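Local coordinates for hypothetical protein (Geobacillus stearothermophilus, PDB 1SFS), which is of unknown function but probably belongs to the glycoside hydrolase-like Rv2525c family and may be a bacterial lysozyme, at residues A[94-99]-A[130-135]; A[102-107]-A[139-144]; A[120-125]-A[149-154]. One frame throughout, in Å; residues are numbered along the deposited sequence. Where two conformers were deposited one is given.

Interaction 1. Residues A[94-99]-A[130-135]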
loop_
_atom_site.group_PDB
_atom_site.type_symbol
_atom_site.label_atom_id
_atom_site.label_comp_id
_atom_site.label_asym_id
_atom_site.label_seq_id
_atom_site.Cartn_x
_atom_site.Cartn_y
_atom_site.Cartn_z
ATOM N N GLU A 94 -6.355 -11.729 8.774
ATOM C CA GLU A 94 -7.647 -11.183 9.127
ATOM C C GLU A 94 -7.402 -9.837 9.788
ATOM O O GLU A 94 -6.327 -9.602 10.319
ATOM C CB GLU A 94 -8.472 -12.068 10.074
ATOM C CG GLU A 94 -8.591 -13.519 9.610
ATOM C CD GLU A 94 -9.442 -13.718 8.384
ATOM O OE1 GLU A 94 -10.104 -12.796 7.891
ATOM O OE2 GLU A 94 -9.450 -14.850 7.850
ATOM N N ALA A 95 -8.433 -9.004 9.728
ATOM C CA ALA A 95 -8.338 -7.624 10.172
ATOM C C ALA A 95 -9.510 -7.292 11.124
ATOM O O ALA A 95 -10.253 -6.322 10.900
ATOM C CB ALA A 95 -8.273 -6.672 8.992
ATOM N N VAL A 96 -9.640 -8.091 12.173
ATOM C CA VAL A 96 -10.658 -7.993 13.194
ATOM C C VAL A 96 -9.992 -7.786 14.551
ATOM O O VAL A 96 -9.016 -8.432 14.930
ATOM C CB VAL A 96 -11.580 -9.222 13.179
ATOM C CG1 VAL A 96 -12.492 -9.274 14.397
ATOM C CG2 VAL A 96 -12.375 -9.218 11.878
ATOM N N GLY A 97 -10.557 -6.851 15.329
ATOM C CA GLY A 97 -10.195 -6.658 16.702
ATOM C C GLY A 97 -9.173 -5.573 16.951
ATOM O O GLY A 97 -8.160 -5.447 16.242
ATOM N N TYR A 98 -9.400 -4.740 17.986
ATOM C CA TYR A 98 -8.484 -3.650 18.309
ATOM C C TYR A 98 -7.115 -4.196 18.663
ATOM O O TYR A 98 -6.108 -3.728 18.132
ATOM C CB TYR A 98 -9.071 -2.838 19.476
ATOM C CG TYR A 98 -8.326 -1.546 19.666
ATOM C CD1 TYR A 98 -8.742 -0.372 19.003
ATOM C CD2 TYR A 98 -7.178 -1.446 20.446
ATOM C CE1 TYR A 98 -8.049 0.838 19.134
ATOM C CE2 TYR A 98 -6.490 -0.275 20.582
ATOM C CZ TYR A 98 -6.926 0.868 19.936
ATOM O OH TYR A 98 -6.235 2.061 20.082
ATOM N N ALA A 99 -7.043 -5.182 19.540
ATOM C CA ALA A 99 -5.740 -5.707 19.966
ATOM C C ALA A 99 -4.943 -6.257 18.802
ATOM O O ALA A 99 -3.749 -6.082 18.689
ATOM C CB ALA A 99 -5.933 -6.795 21.019
ATOM N N PHE A 130 -11.219 -10.680 0.853
ATOM C CA PHE A 130 -11.881 -11.819 1.453
ATOM C C PHE A 130 -11.569 -11.857 2.938
ATOM O O PHE A 130 -12.033 -12.762 3.651
ATOM C CB PHE A 130 -11.440 -13.098 0.753
ATOM C CG PHE A 130 -9.925 -13.291 0.719
ATOM C CD1 PHE A 130 -9.234 -13.850 1.769
ATOM C CD2 PHE A 130 -9.239 -12.902 -0.422
ATOM C CE1 PHE A 130 -7.861 -14.051 1.701
ATOM C CE2 PHE A 130 -7.880 -13.082 -0.502
ATOM C CZ PHE A 130 -7.199 -13.657 0.546
ATOM N N PHE A 131 -10.783 -10.906 3.461
ATOM C CA PHE A 131 -10.556 -10.875 4.902
ATOM C C PHE A 131 -11.780 -10.426 5.647
ATOM O O PHE A 131 -12.489 -9.551 5.155
ATOM C CB PHE A 131 -9.455 -9.869 5.274
ATOM C CG PHE A 131 -8.022 -10.248 4.968
ATOM C CD1 PHE A 131 -7.025 -9.467 5.500
ATOM C CD2 PHE A 131 -7.673 -11.335 4.224
ATOM C CE1 PHE A 131 -5.709 -9.738 5.227
ATOM C CE2 PHE A 131 -6.357 -11.628 3.935
ATOM C CZ PHE A 131 -5.384 -10.832 4.502
ATOM N N ALA A 132 -11.983 -10.959 6.850
ATOM C CA ALA A 132 -12.880 -10.279 7.809
ATOM C C ALA A 132 -12.215 -8.978 8.209
ATOM O O ALA A 132 -11.022 -8.971 8.462
ATOM C CB ALA A 132 -13.099 -11.215 8.956
ATOM N N VAL A 133 -13.016 -7.918 8.317
ATOM C CA VAL A 133 -12.510 -6.598 8.696
ATOM C C VAL A 133 -13.519 -5.947 9.616
ATOM O O VAL A 133 -14.731 -5.991 9.312
ATOM C CB VAL A 133 -12.341 -5.610 7.504
ATOM C CG1 VAL A 133 -11.519 -4.398 7.953
ATOM C CG2 VAL A 133 -11.748 -6.226 6.314
ATOM N N ASP A 134 -13.047 -5.325 10.681
ATOM C CA ASP A 134 -13.966 -4.548 11.490
ATOM C C ASP A 134 -13.393 -3.186 11.837
ATOM O O ASP A 134 -12.183 -2.897 11.647
ATOM C CB ASP A 134 -14.460 -5.317 12.714
ATOM C CG ASP A 134 -13.485 -5.542 13.818
ATOM O OD1 ASP A 134 -13.884 -6.289 14.777
ATOM O OD2 ASP A 134 -12.360 -5.025 13.841
ATOM N N ALA A 135 -14.259 -2.305 12.283
ATOM C CA ALA A 135 -13.888 -0.947 12.579
ATOM C C ALA A 135 -12.867 -0.858 13.677
ATOM O O ALA A 135 -12.034 0.076 13.626
ATOM C CB ALA A 135 -15.153 -0.188 12.964
HETATM O O HOH W 1 -10.712 -14.833 5.154
#
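The ring of Phe131 turns one face to the backbone N of Glu94, which sits 4.0 Å above the ring plane near the CD1 rim, while Phe130, in one of its conformers, brings CD1 in plane to the edge of that ring and has a water in plane at the edge of its own. This meeting joins two beta-alpha loops, the one leading into helix 98-114 and the one leading into helix 135-145, and a single beta bridge between Ala95 and Val133 runs through it; the touching parts point almost the same way, 13° apart. Ala95 N gives a hydrogen bond of 2.9 Å to Ala132 O, and Ala95 O accepts one of 3.0 Å from Asp134 N. A carboxylate adds a bond at each end of this single bridge. In one of two deposited conformers, Glu94 bends at chi2 (-70°), which folds its carboxylate back so that OE1 takes the Ala132 N-H at 2.8 Å, nearly in line with its C-O bond; the same water links OE2 to Phe130 O. At the other end the side chain of Asp134 stands between its own backbone N and carbonyl carbon (chi1 72°). From there OD2 receives Gly97 N at 3.0 Å on its syn side, somewhat out of the carboxylate plane, and also Trp137 N, so the residue caps helix 135-145 while holding the residue just before helix 98-114. A bound phosphate, probably from the crystallisation liquor, lies about 3 Å from the Asp134 side chain. One methyl of Val96, CG2 in one conformer, rests on Ala132 CB. Ala95 CB meets Val133 CG1 at 4.1 Å, and Ala95 O also faces Val133 CA in a CA-H...O contact of 3.2 Å.

Interaction 2. Residues A[102-107]-A[139-144]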
loop_
_atom_site.group_PDB
_atom_site.type_symbol
_atom_site.label_atom_id
_atom_site.label_comp_id
_atom_site.label_asym_id
_atom_site.label_seq_id
_atom_site.Cartn_x
_atom_site.Cartn_y
_atom_site.Cartn_z
ATOM N N GLN A 102 -3.466 -3.388 16.851
ATOM C CA GLN A 102 -2.322 -2.837 17.556
ATOM C C GLN A 102 -1.114 -3.716 17.246
ATOM O O GLN A 102 -0.041 -3.203 16.947
ATOM C CB GLN A 102 -2.453 -2.703 19.076
ATOM C CG GLN A 102 -3.591 -1.834 19.604
ATOM C CD GLN A 102 -3.670 -1.887 21.142
ATOM O OE1 GLN A 102 -4.003 -2.948 21.683
ATOM N NE2 GLN A 102 -3.368 -0.780 21.810
ATOM N N VAL A 103 -1.246 -5.036 17.378
ATOM C CA VAL A 103 -0.104 -5.921 17.095
ATOM C C VAL A 103 0.392 -5.695 15.664
ATOM O O VAL A 103 1.610 -5.603 15.448
ATOM C CB VAL A 103 -0.501 -7.384 17.333
ATOM C CG1 VAL A 103 0.615 -8.285 16.782
ATOM C CG2 VAL A 103 -0.760 -7.660 18.785
ATOM N N ALA A 104 -0.510 -5.613 14.696
ATOM C CA ALA A 104 -0.104 -5.424 13.318
ATOM C C ALA A 104 0.656 -4.113 13.162
ATOM O O ALA A 104 1.695 -4.088 12.512
ATOM C CB ALA A 104 -1.355 -5.466 12.410
ATOM N N ALA A 105 0.119 -3.033 13.717
ATOM C CA ALA A 105 0.786 -1.742 13.598
ATOM C C ALA A 105 2.156 -1.793 14.233
ATOM O O ALA A 105 3.120 -1.282 13.702
ATOM C CB ALA A 105 -0.075 -0.684 14.246
ATOM N N ARG A 106 2.242 -2.365 15.445
ATOM C CA ARG A 106 3.546 -2.428 16.124
ATOM C C ARG A 106 4.537 -3.263 15.298
ATOM O O ARG A 106 5.708 -2.899 15.233
ATOM C CB ARG A 106 3.395 -3.015 17.522
ATOM C CG ARG A 106 2.686 -2.041 18.458
ATOM C CD ARG A 106 2.439 -2.585 19.822
ATOM N NE ARG A 106 1.794 -1.612 20.678
ATOM C CZ ARG A 106 0.970 -1.902 21.679
ATOM N NH1 ARG A 106 0.486 -0.888 22.349
ATOM N NH2 ARG A 106 0.650 -3.152 21.993
ATOM N N ASN A 107 4.098 -4.353 14.698
ATOM C CA ASN A 107 5.003 -5.138 13.892
ATOM C C ASN A 107 5.412 -4.366 12.630
ATOM O O ASN A 107 6.598 -4.450 12.213
ATOM C CB ASN A 107 4.364 -6.458 13.537
ATOM C CG ASN A 107 4.313 -7.425 14.693
ATOM O OD1 ASN A 107 5.060 -7.358 15.618
ATOM N ND2 ASN A 107 3.431 -8.389 14.557
ATOM N N ALA A 139 -9.330 1.279 13.550
ATOM C CA ALA A 139 -9.016 2.254 14.580
ATOM C C ALA A 139 -7.667 1.979 15.207
ATOM O O ALA A 139 -6.880 2.914 15.403
ATOM C CB ALA A 139 -10.104 2.241 15.670
ATOM N N ALA A 140 -7.396 0.721 15.570
ATOM C CA ALA A 140 -6.122 0.406 16.201
ATOM C C ALA A 140 -4.959 0.657 15.268
ATOM O O ALA A 140 -3.893 1.111 15.707
ATOM C CB ALA A 140 -6.125 -1.056 16.659
ATOM N N TRP A 141 -5.100 0.306 14.005
ATOM C CA TRP A 141 -4.013 0.573 13.035
ATOM C C TRP A 141 -3.666 2.028 13.018
ATOM O O TRP A 141 -2.512 2.445 13.140
ATOM C CB TRP A 141 -4.458 -0.009 11.685
ATOM C CG TRP A 141 -3.463 0.254 10.568
ATOM C CD1 TRP A 141 -3.573 1.192 9.620
ATOM C CD2 TRP A 141 -2.271 -0.483 10.300
ATOM N NE1 TRP A 141 -2.481 1.147 8.766
ATOM C CE2 TRP A 141 -1.693 0.127 9.156
ATOM C CE3 TRP A 141 -1.643 -1.586 10.874
ATOM C CZ2 TRP A 141 -0.489 -0.342 8.619
ATOM C CZ3 TRP A 141 -0.466 -2.028 10.312
ATOM C CH2 TRP A 141 0.086 -1.405 9.198
ATOM N N VAL A 142 -4.706 2.869 12.864
ATOM C CA VAL A 142 -4.508 4.308 12.817
ATOM C C VAL A 142 -3.949 4.846 14.117
ATOM O O VAL A 142 -2.962 5.608 14.150
ATOM C CB VAL A 142 -5.851 4.980 12.459
ATOM C CG1 VAL A 142 -5.798 6.486 12.652
ATOM C CG2 VAL A 142 -6.235 4.630 11.027
ATOM N N GLU A 143 -4.550 4.530 15.271
ATOM C CA GLU A 143 -4.188 5.149 16.552
ATOM C C GLU A 143 -2.828 4.671 16.998
ATOM O O GLU A 143 -2.059 5.437 17.626
ATOM C CB GLU A 143 -5.238 4.886 17.630
ATOM C CG GLU A 143 -6.615 5.450 17.391
ATOM C CD GLU A 143 -7.629 5.101 18.470
ATOM O OE1 GLU A 143 -8.659 4.552 18.106
ATOM O OE2 GLU A 143 -7.362 5.566 19.637
ATOM N N THR A 144 -2.477 3.417 16.738
ATOM C CA THR A 144 -1.212 2.911 17.176
ATOM C C THR A 144 -0.065 3.528 16.400
ATOM O O THR A 144 1.032 3.774 16.937
ATOM C CB THR A 144 -1.182 1.375 17.061
ATOM O OG1 THR A 144 -2.275 0.842 17.798
ATOM C CG2 THR A 144 0.097 0.746 17.642
HETATM O O HOH W 2 -2.875 1.572 20.383
#
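The methyl of Ala105, CB, packs on the branch point of Thr144, 3.7 Å from Thr144 CB and equally close to the methyl CG2. Its backbone meets Trp141, whose CZ3 reaches to 3.5 Å from Ala105 CA, while the carbonyl carbon of Ala104 lies at the indole edge, near its plane. At the other side Ala140 CB presses on Gln102 N at 3.5 Å, and Gln102 CG runs across Thr144 OG1. Alanines on both helices keep the axes of these short segments 8.1 Å apart, at a crossing angle of -40°; the two helices are successive members of the outer layer of an alternating beta/alpha fold, consistent with the barrel expected of glycoside hydrolase-like domains. Further out, the orientation of Thr144 is set by its own helix: OG1 donates to Ala140 O at 2.7 Å, from the opposite face of that carbonyl to Thr144 N, and a water bridges OG1 to Gln102 NE2 in one conformer of the glutamine. Trp141 has its CG anti to the backbone N (chi1 177°), which lays the indole between helix 98-114 and the sheet, where it touches Pro152 and Leu154 and NE1 makes a weak hydrogen bond to Gly153 O.

Interaction 3. Residues A[120-125]-A[149-154]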
loop_
_atom_site.group_PDB
_atom_site.type_symbol
_atom_site.label_atom_id
_atom_site.label_comp_id
_atom_site.label_asym_id
_atom_site.label_seq_id
_atom_site.Cartn_x
_atom_site.Cartn_y
_atom_site.Cartn_z
ATOM N N ASN A 120 7.276 10.086 9.318
ATOM C CA ASN A 120 6.246 10.746 8.550
ATOM C C ASN A 120 6.162 10.167 7.136
ATOM O O ASN A 120 5.932 10.855 6.143
ATOM C CB ASN A 120 6.382 12.279 8.534
ATOM C CG ASN A 120 6.421 12.875 9.922
ATOM O OD1 ASN A 120 5.666 12.542 10.839
ATOM N ND2 ASN A 120 7.331 13.809 10.102
ATOM N N LYS A 121 6.315 8.868 7.052
ATOM C CA LYS A 121 6.121 8.038 5.870
ATOM C C LYS A 121 4.976 7.071 6.100
ATOM O O LYS A 121 4.742 6.622 7.226
ATOM C CB LYS A 121 7.386 7.315 5.507
ATOM C CG LYS A 121 8.600 8.167 5.233
ATOM C CD LYS A 121 8.421 9.119 4.084
ATOM C CE LYS A 121 9.695 9.930 3.853
ATOM N NZ LYS A 121 9.419 10.930 2.769
ATOM N N LEU A 122 4.247 6.762 5.031
ATOM C CA LEU A 122 3.151 5.804 5.065
ATOM C C LEU A 122 3.604 4.366 5.171
ATOM O O LEU A 122 4.566 3.958 4.504
ATOM C CB LEU A 122 2.334 5.953 3.780
ATOM C CG LEU A 122 1.367 7.128 3.751
ATOM C CD1 LEU A 122 1.027 7.541 2.350
ATOM C CD2 LEU A 122 0.107 6.785 4.535
ATOM N N LEU A 123 2.861 3.583 5.933
ATOM C CA LEU A 123 2.941 2.119 5.959
ATOM C C LEU A 123 1.556 1.583 5.624
ATOM O O LEU A 123 0.596 1.943 6.337
ATOM C CB LEU A 123 3.400 1.577 7.302
ATOM C CG LEU A 123 4.683 2.161 7.878
ATOM C CD1 LEU A 123 4.958 1.599 9.244
ATOM C CD2 LEU A 123 5.885 1.950 6.964
ATOM N N PHE A 124 1.413 0.789 4.592
ATOM C CA PHE A 124 0.095 0.300 4.156
ATOM C C PHE A 124 -0.208 -1.069 4.678
ATOM O O PHE A 124 0.522 -2.023 4.425
ATOM C CB PHE A 124 0.006 0.276 2.638
ATOM C CG PHE A 124 -0.199 1.646 2.031
ATOM C CD1 PHE A 124 -1.469 2.073 1.695
ATOM C CD2 PHE A 124 0.863 2.524 1.829
ATOM C CE1 PHE A 124 -1.692 3.346 1.204
ATOM C CE2 PHE A 124 0.635 3.798 1.336
ATOM C CZ PHE A 124 -0.628 4.198 1.016
ATOM N N ALA A 125 -1.353 -1.243 5.318
ATOM C CA ALA A 125 -1.869 -2.553 5.700
ATOM C C ALA A 125 -2.529 -3.217 4.520
ATOM O O ALA A 125 -3.406 -2.641 3.896
ATOM C CB ALA A 125 -2.878 -2.391 6.819
ATOM N N GLY A 149 5.128 8.308 14.488
ATOM C CA GLY A 149 5.535 9.126 13.368
ATOM C C GLY A 149 5.237 8.527 11.997
ATOM O O GLY A 149 5.354 9.274 11.034
ATOM N N TYR A 150 4.905 7.239 11.901
ATOM C CA TYR A 150 4.491 6.673 10.620
ATOM C C TYR A 150 3.016 6.974 10.407
ATOM O O TYR A 150 2.221 7.073 11.338
ATOM C CB TYR A 150 4.750 5.184 10.610
ATOM C CG TYR A 150 6.227 4.876 10.626
ATOM C CD1 TYR A 150 6.857 4.485 11.780
ATOM C CD2 TYR A 150 7.024 5.034 9.503
ATOM C CE1 TYR A 150 8.203 4.220 11.812
ATOM C CE2 TYR A 150 8.367 4.778 9.520
ATOM C CZ TYR A 150 8.966 4.373 10.673
ATOM O OH TYR A 150 10.314 4.106 10.726
ATOM N N ARG A 151 2.631 7.131 9.152
ATOM C CA ARG A 151 1.272 7.458 8.775
ATOM C C ARG A 151 0.535 6.202 8.340
ATOM O O ARG A 151 1.125 5.377 7.606
ATOM C CB ARG A 151 1.263 8.528 7.688
ATOM C CG ARG A 151 -0.112 9.106 7.432
ATOM C CD ARG A 151 -0.085 10.206 6.371
ATOM N NE ARG A 151 -1.460 10.708 6.213
ATOM C CZ ARG A 151 -1.802 11.763 5.499
ATOM N NH1 ARG A 151 -3.031 12.157 5.378
ATOM N NH2 ARG A 151 -0.864 12.436 4.813
ATOM N N PRO A 152 -0.718 6.022 8.706
ATOM C CA PRO A 152 -1.439 4.789 8.349
ATOM C C PRO A 152 -1.931 4.791 6.920
ATOM O O PRO A 152 -2.668 5.663 6.479
ATOM C CB PRO A 152 -2.616 4.778 9.333
ATOM C CG PRO A 152 -2.813 6.188 9.739
ATOM C CD PRO A 152 -1.469 6.851 9.673
ATOM N N GLY A 153 -1.570 3.741 6.208
ATOM C CA GLY A 153 -2.131 3.435 4.902
ATOM C C GLY A 153 -2.995 2.203 4.968
ATOM O O GLY A 153 -2.751 1.297 5.798
ATOM N N LEU A 154 -3.996 2.122 4.104
ATOM C CA LEU A 154 -4.887 0.980 4.009
ATOM C C LEU A 154 -4.974 0.582 2.544
ATOM O O LEU A 154 -5.447 1.381 1.741
ATOM C CB LEU A 154 -6.277 1.344 4.534
ATOM C CG LEU A 154 -6.328 1.796 5.991
ATOM C CD1 LEU A 154 -7.632 2.521 6.290
ATOM C CD2 LEU A 154 -6.121 0.640 6.928
#
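Arg151 leaves its strand beside Leu122, the two side chains pointing the same way, and its aliphatic part can be followed atom by atom along one methyl. CB lies 3.8 Å from Leu122 CD2, CG 3.7 Å and CD 3.9 Å from that same atom, a run that follows from CG lying anti to the backbone N (chi1 -169°) with the chain extended beyond it. Beyond CD the polar end turns to other parts of the protein: NE donates to Gln180 O, NH1 bonds weakly to Val179 O, and the guanidinium makes a cation-pi contact with Phe238. Behind these side chains the backbones form a parallel ladder. Lys121 O accepts from Arg151 N, Arg151 O from Leu123 N at 3.0 Å and nearly in line with the carbonyl, Leu123 O from Gly153 N, and Gly153 O from Ala125 N at 2.9 Å. On the face of Leu122 and Arg151, the Phe124 ring lies over Gly153, whose CA is 3.8 Å from the ring centroid and 23° off its normal, a CH-pi contact. A beta carbon on Gly153 would fall only 2.5 Å from Phe124 CD1, so the ring occupies room that the glycine leaves. With Phe124 replaced by an alanine, Gly153 CA is likely to lose its aromatic cover and a gap to open beside Val182. On the other face, Leu123 CD1 makes an off-centre CH-pi contact with the Tyr150 ring, 3.8 Å from its CG, and the tyrosine OH goes on to bond Ile117 O. That face receives helix 98-114 and helix 135-145; parallel strands 122-126 and 151-156, joined through helix 135-145, make a beta-alpha-beta unit of the kind repeated in TIM barrels.

In the fold
Interaction 3 is the buried one, its centre about 9 Å from the centre of the chain, whereas interactions 1 and 2 lie farther out, at about 17 and 15 Å, and are partly buried. Depth goes with chemistry: the strands rely on a regular backbone ladder with apolar packing on both faces, the helical segments of interaction 2 share no direct hydrogen bond, only a bridging water, and the loops of interaction 1 add carboxylate-to-backbone bonds to a single bridge. Interactions 1 and 2 share helix 98-114 and touch where Tyr98 meets Ala140; interactions 2 and 3 touch through Trp141, passing from helix to sheet. Interactions 1 and 3 do not touch, their nearest atoms about 7 Å apart.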